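Local coordinates for uncharacterized protein aq_328 (Aquifex aeolicus, PDB 1R4V) that is of unknown function but adopts an ancestral histone fold within a single chain and may take part in protein heterodimerization, at residues L90-I100 and E130-M141. Sequence-based numbering, arbitrary orientation.
Sequences LEEHIKNFQKI and EYRNIMGGLLLM
Phe-97 lies as a knob among Asn-133, Gly-136, Gly-137 and Leu-140. Its CB meets CD1 of Leu-140 at 3.8 Å and, at the same distance, the carbonyl carbon of Gly-136. From there CG swings anti to the backbone N (chi1 172°), which lays the ring flat over Gly-136, whose CA stands 3.5 Å from the ring centroid, nearly on the normal, in a CH-pi contact. CD1 is the ring atom nearest that CA; CD2 and CE2 turn an edge to OD1 of Asn-133 in the ring plane. CE2 comes to 3.5 Å from the backbone O of Arg-132, whose guanidinium is paired with Asp-107, and CZ, at the tip, meets that O and CA of Gly-136. Two consecutive glycines let helices 88-98 and 131-149 of this all-alpha histone fold come together steeply: the axes of 90-98 and 131-141 pass 7.5 Å apart at 107°, with CA of Ile-94 3.9 Å from CA of Gly-137. Ile-94 sets CG2 against the O of Asn-133, while Leu-90 meets Leu-138 methyl to methyl; Ile-134 and Leu-138 also touch Phe-60 and Val-56 of helix 46-62. One face of the His-93 ring takes CA of Met-141, a selenomethionine, over its centre. Gln-98 crosses Asn-133 with the amide planes 76° apart, its OE1 3.2 Å from ND2 of Asn-133 at too poor an angle for a hydrogen bond; ND2 instead bonds OE1 of Glu-130, 2.9 Å and nearly straight.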
loop_
_atom_site.group_PDB
_atom_site.type_symbol
_atom_site.label_atom_id
_atom_site.label_comp_id
_atom_site.label_asym_id
_atom_site.label_seq_id
_atom_site.Cartn_x
_atom_site.Cartn_y
_atom_site.Cartn_z
ATOM N N LEU A 90 -2.713 -6.191 -9.181
ATOM C CA LEU A 90 -2.029 -6.026 -7.895
ATOM C C LEU A 90 -1.088 -7.183 -7.562
ATOM O O LEU A 90 -0.009 -6.949 -7.016
ATOM C CB LEU A 90 -3.025 -5.820 -6.750
ATOM C CG LEU A 90 -2.415 -5.574 -5.359
ATOM C CD1 LEU A 90 -1.378 -4.452 -5.340
ATOM C CD2 LEU A 90 -3.512 -5.262 -4.357
ATOM N N GLU A 91 -1.490 -8.413 -7.858
ATOM C CA GLU A 91 -0.624 -9.584 -7.687
ATOM C C GLU A 91 0.730 -9.400 -8.368
ATOM O O GLU A 91 1.749 -9.791 -7.810
ATOM C CB GLU A 91 -1.259 -10.866 -8.227
ATOM C CG GLU A 91 -2.093 -11.614 -7.215
ATOM C CD GLU A 91 -3.116 -12.545 -7.856
ATOM O OE1 GLU A 91 -4.282 -12.579 -7.369
ATOM O OE2 GLU A 91 -2.750 -13.237 -8.844
ATOM N N GLU A 92 0.742 -8.808 -9.555
ATOM C CA GLU A 92 1.971 -8.517 -10.281
ATOM C C GLU A 92 2.849 -7.505 -9.537
ATOM O O GLU A 92 4.054 -7.723 -9.398
ATOM C CB GLU A 92 1.651 -8.044 -11.704
ATOM C CG GLU A 92 2.883 -7.977 -12.588
ATOM C CD GLU A 92 2.626 -7.507 -14.018
ATOM O OE1 GLU A 92 1.511 -7.738 -14.564
ATOM O OE2 GLU A 92 3.570 -6.905 -14.604
ATOM N N HIS A 93 2.261 -6.416 -9.050
ATOM C CA HIS A 93 2.969 -5.471 -8.196
ATOM C C HIS A 93 3.516 -6.100 -6.914
ATOM O O HIS A 93 4.635 -5.792 -6.511
ATOM C CB HIS A 93 2.080 -4.271 -7.882
ATOM C CG HIS A 93 1.952 -3.337 -9.035
ATOM N ND1 HIS A 93 0.752 -3.078 -9.660
ATOM C CD2 HIS A 93 2.886 -2.612 -9.690
ATOM C CE1 HIS A 93 0.957 -2.229 -10.649
ATOM N NE2 HIS A 93 2.243 -1.935 -10.694
ATOM N N ILE A 94 2.751 -6.984 -6.280
ATOM C CA ILE A 94 3.191 -7.669 -5.078
ATOM C C ILE A 94 4.401 -8.551 -5.396
ATOM O O ILE A 94 5.401 -8.537 -4.670
ATOM C CB ILE A 94 2.036 -8.483 -4.449
ATOM C CG1 ILE A 94 0.952 -7.545 -3.918
ATOM C CG2 ILE A 94 2.512 -9.369 -3.285
ATOM C CD1 ILE A 94 -0.277 -8.254 -3.439
ATOM N N LYS A 95 4.316 -9.318 -6.475
ATOM C CA LYS A 95 5.452 -10.130 -6.912
ATOM C C LYS A 95 6.698 -9.308 -7.227
ATOM O O LYS A 95 7.808 -9.708 -6.850
ATOM C CB LYS A 95 5.076 -10.968 -8.128
ATOM C CG LYS A 95 4.200 -12.158 -7.805
ATOM C CD LYS A 95 3.834 -12.928 -9.088
ATOM C CE LYS A 95 2.543 -13.755 -8.931
ATOM N NZ LYS A 95 2.512 -14.520 -7.650
ATOM N N ASN A 96 6.528 -8.184 -7.922
ATOM C CA ASN A 96 7.650 -7.290 -8.222
ATOM C C ASN A 96 8.247 -6.735 -6.940
ATOM O O ASN A 96 9.469 -6.603 -6.849
ATOM C CB ASN A 96 7.289 -6.093 -9.107
ATOM C CG ASN A 96 6.885 -6.473 -10.517
ATOM O OD1 ASN A 96 7.143 -7.580 -10.995
ATOM N ND2 ASN A 96 6.225 -5.536 -11.193
ATOM N N PHE A 97 7.409 -6.405 -5.961
ATOM C CA PHE A 97 7.901 -5.915 -4.679
ATOM C C PHE A 97 8.787 -6.933 -3.960
ATOM O O PHE A 97 9.822 -6.562 -3.385
ATOM C CB PHE A 97 6.790 -5.465 -3.727
ATOM C CG PHE A 97 7.292 -5.150 -2.341
ATOM C CD1 PHE A 97 7.976 -3.974 -2.093
ATOM C CD2 PHE A 97 7.110 -6.045 -1.293
ATOM C CE1 PHE A 97 8.464 -3.690 -0.819
ATOM C CE2 PHE A 97 7.578 -5.763 -0.019
ATOM C CZ PHE A 97 8.268 -4.585 0.215
ATOM N N GLN A 98 8.385 -8.196 -3.981
ATOM C CA GLN A 98 9.125 -9.248 -3.294
ATOM C C GLN A 98 10.523 -9.454 -3.880
ATOM O O GLN A 98 11.411 -9.927 -3.180
ATOM C CB GLN A 98 8.325 -10.558 -3.281
ATOM C CG GLN A 98 7.065 -10.445 -2.421
ATOM C CD GLN A 98 6.003 -11.523 -2.673
ATOM O OE1 GLN A 98 5.327 -11.939 -1.733
ATOM N NE2 GLN A 98 5.842 -11.957 -3.918
ATOM N N LYS A 99 10.737 -9.094 -5.141
ATOM C CA LYS A 99 12.068 -9.200 -5.715
ATOM C C LYS A 99 12.951 -7.961 -5.495
ATOM O O LYS A 99 14.092 -7.960 -5.950
ATOM C CB LYS A 99 12.034 -9.719 -7.162
ATOM C CG LYS A 99 11.252 -9.001 -8.222
ATOM C CD LYS A 99 10.951 -9.965 -9.376
ATOM C CE LYS A 99 10.437 -9.220 -10.611
ATOM N NZ LYS A 99 9.466 -10.038 -11.408
ATOM N N ILE A 100 12.476 -6.951 -4.772
ATOM C CA ILE A 100 13.282 -5.770 -4.445
ATOM C C ILE A 100 14.153 -6.042 -3.216
ATOM O O ILE A 100 13.655 -6.472 -2.177
ATOM C CB ILE A 100 12.393 -4.527 -4.234
ATOM C CG1 ILE A 100 11.747 -4.142 -5.565
ATOM C CG2 ILE A 100 13.196 -3.339 -3.694
ATOM C CD1 ILE A 100 10.659 -3.144 -5.430
ATOM N N GLU A 130 1.685 -11.652 5.598
ATOM C CA GLU A 130 1.808 -11.158 4.220
ATOM C C GLU A 130 1.554 -9.672 4.058
ATOM O O GLU A 130 1.640 -9.185 2.941
ATOM C CB GLU A 130 0.817 -11.874 3.283
ATOM C CG GLU A 130 1.224 -13.286 2.898
ATOM C CD GLU A 130 2.591 -13.345 2.219
ATOM O OE1 GLU A 130 2.815 -12.600 1.228
ATOM O OE2 GLU A 130 3.444 -14.146 2.689
ATOM N N TYR A 131 1.200 -8.961 5.119
ATOM C CA TYR A 131 0.838 -7.558 5.008
ATOM C C TYR A 131 1.970 -6.719 4.451
ATOM O O TYR A 131 1.727 -5.720 3.774
ATOM C CB TYR A 131 0.434 -6.999 6.370
ATOM C CG TYR A 131 -0.974 -7.214 6.822
ATOM C CD1 TYR A 131 -1.866 -8.074 6.156
ATOM C CD2 TYR A 131 -1.440 -6.529 7.937
ATOM C CE1 TYR A 131 -3.177 -8.256 6.612
ATOM C CE2 TYR A 131 -2.751 -6.684 8.385
ATOM C CZ TYR A 131 -3.612 -7.535 7.721
ATOM O OH TYR A 131 -4.873 -7.651 8.225
ATOM N N ARG A 132 3.216 -7.071 4.756
ATOM C CA ARG A 132 4.325 -6.292 4.202
ATOM C C ARG A 132 4.415 -6.402 2.677
ATOM O O ARG A 132 4.708 -5.428 1.990
ATOM C CB ARG A 132 5.644 -6.651 4.898
ATOM C CG ARG A 132 6.159 -8.066 4.644
ATOM C CD ARG A 132 7.455 -8.365 5.420
ATOM N NE ARG A 132 8.370 -7.236 5.273
ATOM C CZ ARG A 132 9.069 -6.980 4.174
ATOM N NH1 ARG A 132 9.854 -5.913 4.163
ATOM N NH2 ARG A 132 9.012 -7.769 3.098
ATOM N N ASN A 133 4.135 -7.584 2.133
ATOM C CA ASN A 133 4.135 -7.791 0.690
ATOM C C ASN A 133 2.961 -7.081 0.037
ATOM O O ASN A 133 3.117 -6.493 -1.010
ATOM C CB ASN A 133 4.158 -9.269 0.349
ATOM C CG ASN A 133 5.445 -9.909 0.831
ATOM O OD1 ASN A 133 6.521 -9.301 0.757
ATOM N ND2 ASN A 133 5.330 -11.114 1.373
ATOM N N ILE A 134 1.799 -7.121 0.666
ATOM C CA ILE A 134 0.624 -6.427 0.122
ATOM C C ILE A 134 0.864 -4.926 0.080
ATOM O O ILE A 134 0.586 -4.275 -0.937
ATOM C CB ILE A 134 -0.609 -6.772 0.950
ATOM C CG1 ILE A 134 -0.920 -8.265 0.784
ATOM C CG2 ILE A 134 -1.793 -5.917 0.518
ATOM C CD1 ILE A 134 -1.986 -8.798 1.722
HETATM N N MSE A 135 1.375 -4.371 1.175
HETATM C CA MSE A 135 1.627 -2.945 1.250
HETATM C C MSE A 135 2.717 -2.525 0.289
HETATM O O MSE A 135 2.616 -1.486 -0.334
HETATM C CB MSE A 135 1.999 -2.496 2.657
HETATM C CG MSE A 135 1.480 -1.051 2.843
HETATM SE SE MSE A 135 2.341 -0.333 4.353
HETATM C CE MSE A 135 2.290 1.665 3.990
ATOM N N GLY A 136 3.773 -3.317 0.200
ATOM C CA GLY A 136 4.827 -3.077 -0.769
ATOM C C GLY A 136 4.335 -3.059 -2.200
ATOM O O GLY A 136 4.725 -2.182 -2.953
ATOM N N GLY A 137 3.455 -3.984 -2.564
ATOM C CA GLY A 137 2.764 -3.984 -3.850
ATOM C C GLY A 137 1.881 -2.769 -4.082
ATOM O O GLY A 137 1.829 -2.213 -5.190
ATOM N N LEU A 138 1.161 -2.354 -3.053
ATOM C CA LEU A 138 0.323 -1.156 -3.119
ATOM C C LEU A 138 1.181 0.096 -3.296
ATOM O O LEU A 138 0.804 1.014 -4.003
ATOM C CB LEU A 138 -0.571 -1.031 -1.883
ATOM C CG LEU A 138 -1.745 -2.006 -1.819
ATOM C CD1 LEU A 138 -2.332 -1.960 -0.429
ATOM C CD2 LEU A 138 -2.787 -1.729 -2.925
ATOM N N LEU A 139 2.353 0.139 -2.682
ATOM C CA LEU A 139 3.271 1.263 -2.850
ATOM C C LEU A 139 3.797 1.333 -4.277
ATOM O O LEU A 139 3.801 2.423 -4.871
ATOM C CB LEU A 139 4.390 1.199 -1.820
ATOM C CG LEU A 139 4.009 1.667 -0.419
ATOM C CD1 LEU A 139 5.085 1.136 0.525
ATOM C CD2 LEU A 139 3.907 3.180 -0.327
ATOM N N LEU A 140 4.193 0.198 -4.850
ATOM C CA LEU A 140 4.691 0.171 -6.220
ATOM C C LEU A 140 3.618 0.503 -7.208
ATOM O O LEU A 140 3.896 1.193 -8.178
ATOM C CB LEU A 140 5.250 -1.185 -6.620
ATOM C CG LEU A 140 6.523 -1.569 -5.861
ATOM C CD1 LEU A 140 7.014 -2.874 -6.457
ATOM C CD2 LEU A 140 7.591 -0.490 -5.908
HETATM N N MSE A 141 2.411 -0.017 -6.971
HETATM C CA MSE A 141 1.271 0.381 -7.782
HETATM C C MSE A 141 1.003 1.883 -7.787
HETATM O O MSE A 141 0.831 2.478 -8.857
HETATM C CB MSE A 141 0.035 -0.380 -7.366
HETATM C CG MSE A 141 -1.098 0.024 -8.244
HETATM SE SE MSE A 141 -2.313 1.296 -7.300
HETATM C CE MSE A 141 -3.768 1.286 -8.643
#